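Local coordinates for protein glyoxalase-related enzyme (Fulvimarina pelagi, PDB 3BQX) that is of unknown function but belongs to the vicinal oxygen chelate superfamily and is related to glyoxalases, at residues H75-E80 with A84-R89. Numbering follows the deposited sequence.
Sequences HNVRAE and APLMER
His-75 and Val-77 both meet one methyl group, CD2 of Leu-86, in a buried contact between strand 71-76 with the loop that follows it and helix 83-92. The pairing is a beta-alpha connection of the vicinal oxygen chelate fold, in which helix 83-92 packs on a mixed four-stranded sheet, and strand 71-76 is an outermost strand of that sheet within the chain. With CG of His-75 anti to the backbone N (chi1 176°), the imidazole reaches toward the helix, and Leu-86 CD2 approaches the ring obliquely, 3.6 Å from ND1 and 3.8 Å from CE1 of His-75. The two side chains cross at about a right angle. ND1 thus sits buried against a methyl and has no polar partner, whereas NE2 is hydrogen-bonded to the carbonyl of Leu-3 of the second subunit, which links this strand to that subunit. Phe-27 packs its ring on the imidazole with the planes inclined by about 60°.

Two residues on, the side chains of Val-77 and Leu-86 slide past each other in opposite directions, with CG1 of Val-77 4.1 Å from Leu-86 CD2. The valine backbone still bonds to Ala-124 of the neighbouring strand. The Leu-86 side chain points toward the strand, and CG anti to the backbone N (chi1 174°) extends it in that direction. The next residue, selenomethionine Met-87, packs on strands 96-102, 109-114 and 120-125, seating the helix on the sheet. Farther along the loop, water 1 bridges the backbones of Glu-80 and Ala-84: it donates to Glu-80 O at 2.6 Å and accepts from Ala-84 N at 2.9 Å.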
# COMPACT_ATOMS: atom_id res chain seq x y z
N HIS A 75 -0.04 0.75 10.52
CA HIS A 75 -0.87 -0.22 11.22
C HIS A 75 -1.29 0.53 12.47
O HIS A 75 -0.44 0.95 13.26
CB HIS A 75 -0.07 -1.47 11.61
CG HIS A 75 -0.86 -2.46 12.41
ND1 HIS A 75 -0.84 -2.51 13.79
CD2 HIS A 75 -1.74 -3.41 12.01
CE1 HIS A 75 -1.68 -3.45 14.21
NE2 HIS A 75 -2.24 -4.01 13.15
N ASN A 76 -2.60 0.72 12.64
CA ASN A 76 -3.12 1.44 13.80
C ASN A 76 -3.61 0.51 14.90
O ASN A 76 -4.36 -0.44 14.64
CB ASN A 76 -4.26 2.37 13.36
CG ASN A 76 -3.75 3.60 12.63
OD1 ASN A 76 -2.62 3.64 12.15
ND2 ASN A 76 -4.60 4.62 12.53
N VAL A 77 -3.20 0.79 16.13
CA VAL A 77 -3.56 -0.03 17.28
C VAL A 77 -4.70 0.58 18.09
O VAL A 77 -4.99 1.77 17.97
CB VAL A 77 -2.34 -0.27 18.19
CG1 VAL A 77 -1.23 -0.94 17.38
CG2 VAL A 77 -1.85 1.06 18.75
N ARG A 78 -5.32 -0.23 18.94
CA ARG A 78 -6.46 0.22 19.74
C ARG A 78 -6.14 0.91 21.07
O ARG A 78 -7.05 1.39 21.75
CB ARG A 78 -7.42 -0.94 19.98
CG ARG A 78 -8.05 -1.49 18.71
CD ARG A 78 -9.08 -2.57 19.02
NE ARG A 78 -9.64 -3.18 17.81
CZ ARG A 78 -10.50 -2.58 16.99
NH1 ARG A 78 -10.91 -1.35 17.23
NH2 ARG A 78 -10.94 -3.23 15.92
N ALA A 79 -4.87 0.98 21.45
CA ALA A 79 -4.48 1.64 22.69
C ALA A 79 -3.02 2.08 22.62
O ALA A 79 -2.19 1.40 22.01
CB ALA A 79 -4.69 0.69 23.88
N GLU A 80 -2.71 3.21 23.25
CA GLU A 80 -1.35 3.74 23.22
C GLU A 80 -0.32 2.75 23.75
O GLU A 80 0.82 2.74 23.30
CB GLU A 80 -1.25 5.03 24.02
CG GLU A 80 -0.04 5.88 23.67
CD GLU A 80 -0.04 7.22 24.39
OE1 GLU A 80 -1.07 7.92 24.36
OE2 GLU A 80 1.01 7.57 24.97
N ALA A 84 4.51 0.53 21.54
CA ALA A 84 5.85 0.08 21.92
C ALA A 84 6.05 -1.44 21.86
O ALA A 84 7.01 -1.92 21.26
CB ALA A 84 6.20 0.60 23.31
N PRO A 85 5.15 -2.21 22.50
CA PRO A 85 5.28 -3.68 22.49
C PRO A 85 5.31 -4.28 21.09
O PRO A 85 6.15 -5.12 20.78
CB PRO A 85 4.07 -4.14 23.29
CG PRO A 85 3.88 -3.03 24.27
CD PRO A 85 4.07 -1.80 23.41
N LEU A 86 4.39 -3.84 20.23
CA LEU A 86 4.33 -4.36 18.87
C LEU A 86 5.62 -4.04 18.13
O LEU A 86 6.18 -4.90 17.44
CB LEU A 86 3.13 -3.76 18.13
CG LEU A 86 3.01 -4.10 16.63
CD1 LEU A 86 3.17 -5.60 16.41
CD2 LEU A 86 1.66 -3.62 16.11
N MSE A 87 6.12 -2.82 18.27
CA MSE A 87 7.36 -2.44 17.62
C MSE A 87 8.53 -3.32 18.06
O MSE A 87 9.38 -3.68 17.25
CB MSE A 87 7.68 -0.97 17.89
CG MSE A 87 6.84 -0.02 17.06
SE MSE A 87 7.16 1.83 17.48
CE MSE A 87 9.04 1.95 17.00
N GLU A 88 8.57 -3.66 19.35
CA GLU A 88 9.63 -4.52 19.86
C GLU A 88 9.55 -5.89 19.19
O GLU A 88 10.58 -6.48 18.85
CB GLU A 88 9.51 -4.69 21.38
CG GLU A 88 9.63 -3.41 22.18
CD GLU A 88 9.62 -3.65 23.68
OE1 GLU A 88 8.72 -4.37 24.16
OE2 GLU A 88 10.51 -3.11 24.37
N ARG A 89 8.33 -6.38 19.01
CA ARG A 89 8.12 -7.68 18.37
C ARG A 89 8.56 -7.64 16.91
O ARG A 89 9.13 -8.61 16.40
CB ARG A 89 6.65 -8.09 18.47
CG ARG A 89 6.16 -8.34 19.90
CD ARG A 89 4.89 -9.19 19.94
NE ARG A 89 3.70 -8.46 19.52
CZ ARG A 89 3.07 -7.55 20.27
NH1 ARG A 89 3.52 -7.26 21.48
NH2 ARG A 89 1.98 -6.95 19.80
O HOH W 1 3.39 2.20 23.64